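Agmatinase (Burkholderia thailandensis, PDB 4DZ4) probably hydrolyses agmatine to putrescine and urea, using a pair of manganese ions bound in each subunit. Local coordinates at residues B[33-38]-B[311-316]; B[71-76]-B[304-309]; B[132-137]-B[143-148]. All coordinates share one frame; numbering follows the deposited sequence.

Contact 1 of 3, residues B[33-38]-B[311-316]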
ATOM      1  N   LEU B  33      -4.057  13.400 -19.624  1.00  9.86           N
ATOM      2  CA  LEU B  33      -4.536  13.692 -18.269  1.00  9.79           C
ATOM      3  C   LEU B  33      -4.329  15.169 -17.863  1.00  9.89           C
ATOM      4  O   LEU B  33      -3.693  15.465 -16.844  1.00  9.85           O
ATOM      5  CB  LEU B  33      -3.822  12.767 -17.254  1.00  9.38           C
ATOM      6  CG  LEU B  33      -3.999  11.252 -17.461  1.00  9.42           C
ATOM      7  CD1 LEU B  33      -3.036  10.450 -16.576  1.00  9.27           C
ATOM      8  CD2 LEU B  33      -5.457  10.806 -17.245  1.00  9.84           C
ATOM      9  N   SER B  34      -4.898  16.105 -18.627  1.00 10.25           N
ATOM     10  CA  SER B  34      -4.971  17.498 -18.142  1.00 10.23           C
ATOM     11  C   SER B  34      -6.144  17.613 -17.167  1.00 10.08           C
ATOM     12  O   SER B  34      -6.965  16.695 -17.063  1.00 10.34           O
ATOM     13  CB  SER B  34      -5.198  18.451 -19.315  1.00 10.58           C
ATOM     14  OG  SER B  34      -6.451  18.116 -19.894  1.00 11.00           O
ATOM     15  N   PHE B  35      -6.225  18.714 -16.427  1.00  9.91           N
ATOM     16  CA  PHE B  35      -7.289  18.822 -15.455  1.00 10.22           C
ATOM     17  C   PHE B  35      -8.661  18.860 -16.125  1.00 10.76           C
ATOM     18  O   PHE B  35      -8.932  19.726 -16.942  1.00 11.06           O
ATOM     19  CB  PHE B  35      -7.146  20.031 -14.517  1.00 10.43           C
ATOM     20  CG  PHE B  35      -8.227  20.062 -13.479  1.00 10.59           C
ATOM     21  CD1 PHE B  35      -8.141  19.231 -12.347  1.00 10.60           C
ATOM     22  CD2 PHE B  35      -9.378  20.835 -13.677  1.00 10.93           C
ATOM     23  CE1 PHE B  35      -9.180  19.214 -11.422  1.00 10.78           C
ATOM     24  CE2 PHE B  35     -10.416  20.829 -12.754  1.00 11.28           C
ATOM     25  CZ  PHE B  35     -10.324  20.010 -11.624  1.00 11.21           C
ATOM     26  N   MET B  36      -9.517  17.911 -15.766  1.00 10.81           N
ATOM     27  CA  MET B  36     -10.849  17.748 -16.381  1.00 11.56           C
ATOM     28  C   MET B  36     -10.768  17.773 -17.906  1.00 11.88           C
ATOM     29  O   MET B  36     -11.687  18.248 -18.596  1.00 13.15           O
ATOM     30  CB  MET B  36     -11.880  18.765 -15.817  1.00 11.99           C
ATOM     31  CG  MET B  36     -12.382  18.325 -14.449  1.00 12.14           C
ATOM     32  SD  MET B  36     -13.589  19.439 -13.755  1.00 13.30           S
ATOM     33  CE  MET B  36     -15.059  18.883 -14.628  1.00 13.27           C
ATOM     34  N   ARG B  37      -9.670  17.227 -18.429  1.00 11.72           N
ATOM     35  CA  ARG B  37      -9.440  17.098 -19.887  1.00 11.83           C
ATOM     36  C   ARG B  37      -9.391  18.404 -20.660  1.00 12.23           C
ATOM     37  O   ARG B  37      -9.518  18.378 -21.881  1.00 12.63           O
ATOM     38  CB  ARG B  37     -10.486  16.180 -20.571  1.00 12.25           C
ATOM     39  CG  ARG B  37     -10.773  14.875 -19.827  1.00 12.10           C
ATOM     40  CD  ARG B  37      -9.546  13.980 -19.752  1.00 11.82           C
ATOM     41  NE  ARG B  37     -10.000  12.642 -19.359  1.00 11.70           N
ATOM     42  CZ  ARG B  37      -9.278  11.534 -19.474  1.00 11.49           C
ATOM     43  NH1 ARG B  37      -8.030  11.587 -19.921  1.00 11.66           N
ATOM     44  NH2 ARG B  37      -9.819  10.363 -19.144  1.00 11.74           N
ATOM     45  N   ARG B  38      -9.248  19.528 -19.968  1.00 12.24           N
ATOM     46  CA  ARG B  38      -9.230  20.821 -20.626  1.00 12.78           C
ATOM     47  C   ARG B  38      -8.003  21.002 -21.539  1.00 12.55           C
ATOM     48  O   ARG B  38      -6.959  20.338 -21.373  1.00 12.31           O
ATOM     49  CB  ARG B  38      -9.370  21.969 -19.602  1.00 13.19           C
ATOM     50  CG  ARG B  38     -10.696  21.997 -18.838  1.00 13.90           C
ATOM     51  CD  ARG B  38     -11.883  21.397 -19.619  1.00 14.92           C
ATOM     52  NE  ARG B  38     -12.181  22.110 -20.838  1.00 16.92           N
ATOM     53  CZ  ARG B  38     -12.894  21.608 -21.850  1.00 16.85           C
ATOM     54  NH1 ARG B  38     -13.091  22.359 -22.896  1.00 18.49           N
ATOM     55  NH2 ARG B  38     -13.366  20.352 -21.833  1.00 17.31           N
ATOM     56  N   ASP B 311     -16.141  22.161  -8.516  1.00 12.59           N
ATOM     57  CA  ASP B 311     -17.175  23.065  -8.007  1.00 13.21           C
ATOM     58  C   ASP B 311     -16.801  24.537  -8.100  1.00 13.41           C
ATOM     59  O   ASP B 311     -17.673  25.362  -8.381  1.00 14.03           O
ATOM     60  CB  ASP B 311     -17.604  22.642  -6.601  1.00 13.75           C
ATOM     61  CG  ASP B 311     -18.458  21.364  -6.630  1.00 14.49           C
ATOM     62  OD1 ASP B 311     -19.202  21.163  -7.613  1.00 15.67           O
ATOM     63  OD2 ASP B 311     -18.399  20.562  -5.667  1.00 14.68           O
ATOM     64  N   LEU B 312     -15.522  24.866  -7.900  1.00 12.50           N
ATOM     65  CA  LEU B 312     -15.041  26.234  -8.132  1.00 12.44           C
ATOM     66  C   LEU B 312     -15.259  26.668  -9.591  1.00 12.65           C
ATOM     67  O   LEU B 312     -15.743  27.784  -9.847  1.00 13.05           O
ATOM     68  CB  LEU B 312     -13.558  26.388  -7.706  1.00 11.80           C
ATOM     69  CG  LEU B 312     -13.358  26.254  -6.181  1.00 11.80           C
ATOM     70  CD1 LEU B 312     -11.894  26.024  -5.857  1.00 11.33           C
ATOM     71  CD2 LEU B 312     -13.880  27.506  -5.466  1.00 11.97           C
ATOM     72  N   LEU B 313     -14.918  25.797 -10.549  1.00 12.37           N
ATOM     73  CA  LEU B 313     -15.227  26.095 -11.963  1.00 12.77           C
ATOM     74  C   LEU B 313     -16.724  26.356 -12.176  1.00 13.82           C
ATOM     75  O   LEU B 313     -17.091  27.255 -12.913  1.00 14.32           O
ATOM     76  CB  LEU B 313     -14.775  24.982 -12.918  1.00 12.55           C
ATOM     77  CG  LEU B 313     -13.248  24.790 -12.895  1.00 11.89           C
ATOM     78  CD1 LEU B 313     -12.837  23.640 -13.808  1.00 12.24           C
ATOM     79  CD2 LEU B 313     -12.572  26.066 -13.354  1.00 12.15           C
ATOM     80  N   CYS B 314     -17.565  25.554 -11.547  1.00 13.74           N
ATOM     81  CA  CYS B 314     -18.996  25.683 -11.756  1.00 14.95           C
ATOM     82  C   CYS B 314     -19.506  26.997 -11.190  1.00 15.32           C
ATOM     83  O   CYS B 314     -20.389  27.610 -11.784  1.00 16.05           O
ATOM     84  CB  CYS B 314     -19.719  24.463 -11.165  1.00 15.18           C
ATOM     85  SG  CYS B 314     -19.456  22.950 -12.115  1.00 15.87           S
ATOM     86  N   LEU B 315     -18.939  27.429 -10.059  1.00 14.94           N
ATOM     87  CA  LEU B 315     -19.280  28.735  -9.479  1.00 15.51           C
ATOM     88  C   LEU B 315     -18.965  29.839 -10.480  1.00 16.03           C
ATOM     89  O   LEU B 315     -19.799  30.724 -10.710  1.00 17.22           O
ATOM     90  CB  LEU B 315     -18.558  28.998  -8.170  1.00 14.98           C
ATOM     91  CG  LEU B 315     -19.031  28.149  -6.972  1.00 15.04           C
ATOM     92  CD1 LEU B 315     -18.068  28.335  -5.806  1.00 14.89           C
ATOM     93  CD2 LEU B 315     -20.437  28.561  -6.565  1.00 16.03           C
ATOM     94  N   TRP B 316     -17.782  29.769 -11.094  1.00 15.22           N
ATOM     95  CA  TRP B 316     -17.454  30.741 -12.141  1.00 16.04           C
ATOM     96  C   TRP B 316     -18.351  30.677 -13.364  1.00 16.62           C
ATOM     97  O   TRP B 316     -18.678  31.727 -13.934  1.00 17.21           O
ATOM     98  CB  TRP B 316     -15.975  30.667 -12.516  1.00 15.63           C
ATOM     99  CG  TRP B 316     -15.061  31.336 -11.512  1.00 15.27           C
ATOM    100  CD1 TRP B 316     -15.177  32.612 -10.940  1.00 15.86           C
ATOM    101  CD2 TRP B 316     -13.811  30.783 -10.953  1.00 14.75           C
ATOM    102  NE1 TRP B 316     -14.127  32.864 -10.077  1.00 15.40           N
ATOM    103  CE2 TRP B 316     -13.267  31.815 -10.047  1.00 14.86           C
ATOM    104  CE3 TRP B 316     -13.124  29.584 -11.104  1.00 14.29           C
ATOM    105  CZ2 TRP B 316     -12.083  31.620  -9.324  1.00 14.31           C
ATOM    106  CZ3 TRP B 316     -11.930  29.400 -10.373  1.00 13.90           C
ATOM    107  CH2 TRP B 316     -11.411  30.415  -9.532  1.00 13.65           C
TER

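Contact 2 of 3, residues B[71-76]-B[304-309]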
ATOM      1  N   SER B  71      -0.132  16.759 -10.377  1.00  8.52           N
ATOM      2  CA  SER B  71      -0.331  15.589 -11.240  1.00  8.91           C
ATOM      3  C   SER B  71      -1.396  14.674 -10.650  1.00  8.64           C
ATOM      4  O   SER B  71      -2.163  14.059 -11.384  1.00  8.88           O
ATOM      5  CB  SER B  71       1.001  14.832 -11.481  1.00  9.52           C
ATOM      6  OG  SER B  71       1.552  14.347 -10.276  1.00 10.66           O
ATOM      7  N   ALA B  72      -1.411  14.557  -9.318  1.00  8.25           N
ATOM      8  CA  ALA B  72      -2.367  13.657  -8.661  1.00  8.11           C
ATOM      9  C   ALA B  72      -3.790  14.173  -8.845  1.00  8.03           C
ATOM     10  O   ALA B  72      -4.712  13.389  -9.095  1.00  8.24           O
ATOM     11  CB  ALA B  72      -2.038  13.502  -7.175  1.00  7.67           C
ATOM     12  N   VAL B  73      -3.975  15.476  -8.700  1.00  8.18           N
ATOM     13  CA  VAL B  73      -5.305  16.063  -8.852  1.00  8.48           C
ATOM     14  C   VAL B  73      -5.782  15.957 -10.320  1.00  8.70           C
ATOM     15  O   VAL B  73      -6.941  15.621 -10.564  1.00  8.81           O
ATOM     16  CB  VAL B  73      -5.344  17.515  -8.341  1.00  8.53           C
ATOM     17  CG1 VAL B  73      -6.733  18.137  -8.594  1.00  9.08           C
ATOM     18  CG2 VAL B  73      -5.030  17.520  -6.839  1.00  9.00           C
ATOM     19  N   ARG B  74      -4.890  16.211 -11.282  1.00  8.57           N
ATOM     20  CA  ARG B  74      -5.231  15.971 -12.680  1.00  9.41           C
ATOM     21  C   ARG B  74      -5.706  14.538 -12.944  1.00  9.49           C
ATOM     22  O   ARG B  74      -6.761  14.334 -13.554  1.00 10.68           O
ATOM     23  CB  ARG B  74      -4.065  16.329 -13.611  1.00  8.96           C
ATOM     24  CG  ARG B  74      -3.813  17.819 -13.670  1.00  8.96           C
ATOM     25  CD  ARG B  74      -2.610  18.077 -14.550  1.00  9.22           C
ATOM     26  NE  ARG B  74      -2.351  19.522 -14.735  1.00  9.28           N
ATOM     27  CZ  ARG B  74      -1.340  20.231 -14.217  1.00  9.56           C
ATOM     28  NH1 ARG B  74      -0.363  19.673 -13.478  1.00  9.03           N
ATOM     29  NH2 ARG B  74      -1.258  21.522 -14.512  1.00  9.58           N
ATOM     30  N   ALA B  75      -4.932  13.547 -12.485  1.00  9.51           N
ATOM     31  CA  ALA B  75      -5.303  12.146 -12.675  1.00  9.60           C
ATOM     32  C   ALA B  75      -6.645  11.828 -12.010  1.00  9.70           C
ATOM     33  O   ALA B  75      -7.421  11.032 -12.537  1.00 10.10           O
ATOM     34  CB  ALA B  75      -4.211  11.208 -12.150  1.00  9.12           C
ATOM     35  N   ALA B  76      -6.912  12.434 -10.853  1.00  9.46           N
ATOM     36  CA  ALA B  76      -8.135  12.168 -10.116  1.00  9.81           C
ATOM     37  C   ALA B  76      -9.368  12.848 -10.696  1.00 10.33           C
ATOM     38  O   ALA B  76     -10.480  12.628 -10.196  1.00 10.78           O
ATOM     39  CB  ALA B  76      -7.955  12.608  -8.666  1.00  9.56           C
ATOM     40  N   ALA B 304     -11.145  14.009  -3.867  1.00  8.97           N
ATOM     41  CA  ALA B 304     -11.848  15.070  -3.152  1.00  9.18           C
ATOM     42  C   ALA B 304     -11.361  16.465  -3.613  1.00  9.19           C
ATOM     43  O   ALA B 304     -12.177  17.370  -3.809  1.00  9.77           O
ATOM     44  CB  ALA B 304     -11.726  14.897  -1.644  1.00  8.86           C
ATOM     45  N   ALA B 305     -10.048  16.634  -3.764  1.00  8.61           N
ATOM     46  CA  ALA B 305      -9.453  17.904  -4.233  1.00  8.57           C
ATOM     47  C   ALA B 305      -9.980  18.273  -5.621  1.00  8.60           C
ATOM     48  O   ALA B 305     -10.316  19.450  -5.872  1.00  8.95           O
ATOM     49  CB  ALA B 305      -7.934  17.779  -4.280  1.00  8.08           C
ATOM     50  N   ALA B 306     -10.044  17.272  -6.515  1.00  8.86           N
ATOM     51  CA  ALA B 306     -10.576  17.487  -7.882  1.00  9.34           C
ATOM     52  C   ALA B 306     -12.051  17.932  -7.845  1.00  9.92           C
ATOM     53  O   ALA B 306     -12.440  18.824  -8.611  1.00 10.13           O
ATOM     54  CB  ALA B 306     -10.395  16.249  -8.756  1.00  9.30           C
ATOM     55  N   HIS B 307     -12.835  17.366  -6.918  1.00  9.55           N
ATOM     56  CA  HIS B 307     -14.257  17.778  -6.757  1.00 10.45           C
ATOM     57  C   HIS B 307     -14.323  19.236  -6.345  1.00 10.30           C
ATOM     58  O   HIS B 307     -15.155  19.983  -6.857  1.00 10.45           O
ATOM     59  CB  HIS B 307     -14.968  16.917  -5.705  1.00 10.58           C
ATOM     60  CG  HIS B 307     -15.570  15.638  -6.246  1.00 11.23           C
ATOM     61  ND1 HIS B 307     -16.903  15.533  -6.568  1.00 12.24           N
ATOM     62  CD2 HIS B 307     -14.997  14.398  -6.517  1.00 11.47           C
ATOM     63  CE1 HIS B 307     -17.156  14.272  -6.998  1.00 12.46           C
ATOM     64  NE2 HIS B 307     -15.989  13.570  -6.951  1.00 11.75           N
ATOM     65  N   VAL B 308     -13.494  19.644  -5.377  1.00 10.00           N
ATOM     66  CA  VAL B 308     -13.468  21.061  -4.923  1.00 10.21           C
ATOM     67  C   VAL B 308     -13.178  21.974  -6.118  1.00 10.58           C
ATOM     68  O   VAL B 308     -13.895  22.947  -6.354  1.00 11.19           O
ATOM     69  CB  VAL B 308     -12.488  21.290  -3.751  1.00  9.72           C
ATOM     70  CG1 VAL B 308     -12.338  22.799  -3.426  1.00 10.14           C
ATOM     71  CG2 VAL B 308     -12.973  20.493  -2.534  1.00  9.74           C
ATOM     72  N   ALA B 309     -12.176  21.599  -6.904  1.00 10.58           N
ATOM     73  CA  ALA B 309     -11.752  22.397  -8.059  1.00 10.85           C
ATOM     74  C   ALA B 309     -12.885  22.448  -9.082  1.00 11.76           C
ATOM     75  O   ALA B 309     -13.148  23.504  -9.669  1.00 11.77           O
ATOM     76  CB  ALA B 309     -10.482  21.797  -8.681  1.00 10.79           C
TER

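Contact 3 of 3, residues B[132-137]-B[143-148]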
ATOM      1  N   MET B 132      -7.575  32.578 -11.953  1.00 14.42           N
ATOM      2  CA  MET B 132      -6.641  31.478 -11.675  1.00 13.28           C
ATOM      3  C   MET B 132      -7.256  30.472 -10.718  1.00 12.41           C
ATOM      4  O   MET B 132      -7.753  30.844  -9.661  1.00 12.19           O
ATOM      5  CB  MET B 132      -5.319  31.973 -11.081  1.00 13.47           C
ATOM      6  CG  MET B 132      -4.484  32.760 -12.070  1.00 14.38           C
ATOM      7  SD  MET B 132      -2.908  33.252 -11.336  1.00 14.90           S
ATOM      8  CE  MET B 132      -2.043  31.683 -11.160  1.00 13.66           C
ATOM      9  N   LEU B 133      -7.247  29.208 -11.128  1.00 12.07           N
ATOM     10  CA  LEU B 133      -7.519  28.089 -10.214  1.00 11.29           C
ATOM     11  C   LEU B 133      -6.218  27.277 -10.120  1.00 10.73           C
ATOM     12  O   LEU B 133      -5.826  26.596 -11.076  1.00 10.83           O
ATOM     13  CB  LEU B 133      -8.654  27.240 -10.805  1.00 11.77           C
ATOM     14  CG  LEU B 133      -9.078  26.026  -9.979  1.00 11.96           C
ATOM     15  CD1 LEU B 133      -9.296  26.387  -8.535  1.00 11.97           C
ATOM     16  CD2 LEU B 133     -10.332  25.360 -10.572  1.00 12.31           C
ATOM     17  N   THR B 134      -5.529  27.382  -8.990  1.00 10.09           N
ATOM     18  CA  THR B 134      -4.177  26.840  -8.906  1.00  9.68           C
ATOM     19  C   THR B 134      -4.152  25.576  -8.039  1.00  9.46           C
ATOM     20  O   THR B 134      -4.792  25.526  -7.000  1.00  9.48           O
ATOM     21  CB  THR B 134      -3.213  27.913  -8.378  1.00  9.54           C
ATOM     22  OG1 THR B 134      -3.339  29.096  -9.191  1.00  9.89           O
ATOM     23  CG2 THR B 134      -1.744  27.439  -8.474  1.00  9.27           C
ATOM     24  N   LEU B 135      -3.429  24.564  -8.507  1.00  9.39           N
ATOM     25  CA  LEU B 135      -3.320  23.275  -7.790  1.00  9.11           C
ATOM     26  C   LEU B 135      -1.941  23.239  -7.150  1.00  8.89           C
ATOM     27  O   LEU B 135      -0.940  23.402  -7.854  1.00  8.92           O
ATOM     28  CB  LEU B 135      -3.451  22.116  -8.780  1.00  9.52           C
ATOM     29  CG  LEU B 135      -4.705  22.136  -9.663  1.00 10.13           C
ATOM     30  CD1 LEU B 135      -4.729  20.952 -10.660  1.00 10.57           C
ATOM     31  CD2 LEU B 135      -5.952  22.156  -8.774  1.00 10.33           C
ATOM     32  N   GLY B 136      -1.896  23.012  -5.833  1.00  8.56           N
ATOM     33  CA  GLY B 136      -0.644  22.857  -5.130  1.00  9.11           C
ATOM     34  C   GLY B 136      -0.186  21.386  -5.096  1.00  9.09           C
ATOM     35  O   GLY B 136      -0.891  20.502  -5.547  1.00  9.50           O
ATOM     36  N   GLY B 137       0.982  21.090  -4.514  1.00  9.30           N
ATOM     37  CA  GLY B 137       1.872  22.086  -3.925  1.00  9.05           C
ATOM     38  C   GLY B 137       1.469  22.413  -2.489  1.00  8.95           C
ATOM     39  O   GLY B 137       0.289  22.341  -2.096  1.00  8.65           O
ATOM     40  N   TYR B 143       0.758  32.559  -0.696  1.00 10.69           N
ATOM     41  CA  TYR B 143       1.305  33.876  -0.393  1.00 11.04           C
ATOM     42  C   TYR B 143       1.746  34.616  -1.674  1.00 11.12           C
ATOM     43  O   TYR B 143       1.234  35.693  -1.959  1.00 11.65           O
ATOM     44  CB  TYR B 143       2.420  33.743   0.667  1.00 11.66           C
ATOM     45  CG  TYR B 143       3.144  35.012   0.999  1.00 12.78           C
ATOM     46  CD1 TYR B 143       2.445  36.207   1.289  1.00 13.30           C
ATOM     47  CD2 TYR B 143       4.544  35.026   1.078  1.00 13.65           C
ATOM     48  CE1 TYR B 143       3.131  37.376   1.597  1.00 14.24           C
ATOM     49  CE2 TYR B 143       5.239  36.202   1.363  1.00 14.55           C
ATOM     50  CZ  TYR B 143       4.513  37.365   1.651  1.00 15.12           C
ATOM     51  OH  TYR B 143       5.207  38.503   1.964  1.00 16.06           O
ATOM     52  N   PRO B 144       2.659  34.036  -2.487  1.00 10.57           N
ATOM     53  CA  PRO B 144       2.953  34.792  -3.714  1.00 11.00           C
ATOM     54  C   PRO B 144       1.755  34.924  -4.662  1.00 10.98           C
ATOM     55  O   PRO B 144       1.642  35.921  -5.391  1.00 11.40           O
ATOM     56  CB  PRO B 144       4.082  33.976  -4.393  1.00 10.78           C
ATOM     57  CG  PRO B 144       4.137  32.663  -3.629  1.00 10.28           C
ATOM     58  CD  PRO B 144       3.666  32.993  -2.236  1.00 10.42           C
ATOM     59  N   LEU B 145       0.825  33.963  -4.614  1.00 10.71           N
ATOM     60  CA  LEU B 145      -0.384  34.085  -5.427  1.00 11.10           C
ATOM     61  C   LEU B 145      -1.198  35.289  -4.970  1.00 11.69           C
ATOM     62  O   LEU B 145      -1.692  36.051  -5.812  1.00 12.01           O
ATOM     63  CB  LEU B 145      -1.230  32.799  -5.367  1.00 10.78           C
ATOM     64  CG  LEU B 145      -0.624  31.563  -6.074  1.00 10.57           C
ATOM     65  CD1 LEU B 145      -1.534  30.351  -5.875  1.00 10.16           C
ATOM     66  CD2 LEU B 145      -0.382  31.801  -7.576  1.00 11.60           C
ATOM     67  N   LEU B 146      -1.315  35.482  -3.659  1.00 11.55           N
ATOM     68  CA  LEU B 146      -2.023  36.642  -3.124  1.00 12.47           C
ATOM     69  C   LEU B 146      -1.325  37.960  -3.491  1.00 13.01           C
ATOM     70  O   LEU B 146      -1.974  38.961  -3.761  1.00 13.43           O
ATOM     71  CB  LEU B 146      -2.183  36.537  -1.606  1.00 12.24           C
ATOM     72  CG  LEU B 146      -3.222  35.521  -1.128  1.00 11.93           C
ATOM     73  CD1 LEU B 146      -3.049  35.342   0.372  1.00 12.31           C
ATOM     74  CD2 LEU B 146      -4.665  35.936  -1.488  1.00 12.42           C
ATOM     75  N   ILE B 147       0.002  37.964  -3.472  1.00 13.01           N
ATOM     76  CA  ILE B 147       0.756  39.165  -3.880  1.00 13.41           C
ATOM     77  C   ILE B 147       0.326  39.585  -5.281  1.00 13.94           C
ATOM     78  O   ILE B 147      -0.014  40.751  -5.514  1.00 14.37           O
ATOM     79  CB  ILE B 147       2.290  38.930  -3.817  1.00 13.33           C
ATOM     80  CG1 ILE B 147       2.723  38.815  -2.347  1.00 13.53           C
ATOM     81  CG2 ILE B 147       3.064  40.039  -4.542  1.00 14.02           C
ATOM     82  CD1 ILE B 147       4.133  38.298  -2.159  1.00 13.57           C
ATOM     83  N   ALA B 148       0.319  38.625  -6.209  1.00 13.46           N
ATOM     84  CA  ALA B 148       0.012  38.918  -7.600  1.00 14.38           C
ATOM     85  C   ALA B 148      -1.465  39.310  -7.740  1.00 14.73           C
ATOM     86  O   ALA B 148      -1.803  40.233  -8.493  1.00 15.78           O
ATOM     87  CB  ALA B 148       0.336  37.698  -8.459  1.00 13.77           C
TER

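Contact 1 of 3, residues B[33-38]-B[311-316]
Leu313, on the helix that runs through 311-316, sends one methyl into the angle between Phe35 and Met36 of the loop 33-38, and this small buried contact is apolar throughout. Its CD1 is 3.9 Å from Phe35 CE2 and lies at the ring's edge, in its plane, and not over a face; the two side chains slide past each other in opposite directions. The same methyl reaches Met36, where Leu313 CD1 and Met36 SD are 4.3 Å apart. Phe35 points its ring at the helix because CG stands anti to the backbone N (chi1 -177°), beside the carbonyl carbon. The backbones stay well apart, with Met36 CA and Leu313 CA at 10.4 Å.

Bonds within the loop and to its neighbours hold its shape. Met36 and Arg37 both take left-handed backbone angles, and Arg38 N closes the turn on Phe35 O at 3.0 Å. Ser34 OG donates to Arg38 O at 2.7 Å, in the carbonyl plane and on a lone pair. Asp100 and Ser77 hold the backbone N of Phe35 and Met36, respectively. Leu313 also packs on Val98, on a strand of the central sheet. The arrangement belongs to the alpha/beta fold of the arginase family, in which a parallel sheet is covered by helices; here an N-terminal loop meets the flank of the long C-terminal helix 300-323.

Contact 2 of 3, residues B[71-76]-B[304-309]
Val73 and Ala306 bring their CA atoms within 5.5 Å where the helical segments 71-76 and 304-309 cross nearly at right angles (-78°), their axes 8.5 Å apart at closest approach. Val73 supplies the main projection from the first helix, and its two methyls divide the work. CG2 meets Ala305, with Val73 CG2 and Ala305 CB at 3.9 Å. CG1, set anti to the backbone N by a chi1 of 176°, lies over the backbone of Ala306 and comes 4.0 Å from Ala306 CA. Ala306 answers with its single methyl, which fits against the backbone of the other helix: its CB is 3.9 Å from Val73 O and equally far from Ala76 O. One turn on from Val73, Ala76 adds a looser touch, CB to CB of Ala306, at 4.4 Å.

Ala76 also touches Ala302 and Ile303, a turn before Ala306 on helix 300-323. The charged residue of the short helix faces away from the crossing, where Arg74 forms salt bridges with Asp100 and Asp103. Ala305 also rests on Val288 of the central sheet and on Val291. The chemistry implies an interface probably held by close fit and the burial of apolar surface: three alanines and one valine, all buried, meet across it through carbon atoms and two backbone carbonyls, and the small side chains are what allow the helix backbones to come so near.

Contact 3 of 3, residues B[132-137]-B[143-148]
Leu145, from the helical segment 143-148, makes van der Waals contact with two side chains of the strand in 132-137, one through each of its methyls. CD1 meets Thr134 tip to tip: Leu145 CD1 lies 3.9 Å from both CB and CG2 of Thr134, and OG1 of the same threonine is 4.0 Å from it. CD2 takes Met132, whose chain crosses that of Leu145 at a slant; a bend at chi3 (69°) turns the thioether end so that Met132 CE sits 4.0 Å from Leu145 CD2. These van der Waals touches are the whole contact between the two segments; the backbones stay apart, Thr134 CA and Leu145 CA being 8.9 Å from each other.

Backbone hydrogen bonds join the strand to its sheet neighbours and run within the helix. Met132 and Thr134 pair with Ala286, Thr134 also with Val288, and Leu133 pairs with Val50 and Ser52, which places the strand inside the parallel sheet. In the helix, Ile147 N bonds to Tyr143 O at 3.0 Å.

This is a beta-alpha unit of the arginase-type alpha/beta fold, with the manganese ligand His139 in the connecting loop.

In the fold
Helix 300-323 carries one side of both contact 1 and contact 2, whose centres are 9 Å apart, and Phe35 joins them: its CZ lies 3.4 Å from Ala309 CB. Contact 3 sits about 16 Å from each, centre to centre. Its strand links the layers, because Leu133 turns to helix 300-323, with Leu133 CD2 3.6 Å from Leu313 CD2, while Met132 and Thr134 turn to helix 142-153. Contacts 2 and 3 touch where Val73 CG1 reaches Leu135 CD1 at 4.0 Å. Contact 3 is tied to the metal centre through His139; the side chain of Leu145 is about 12 Å from a manganese ion, that of Ala305 about 13 Å. Contact 1 lies away from that site.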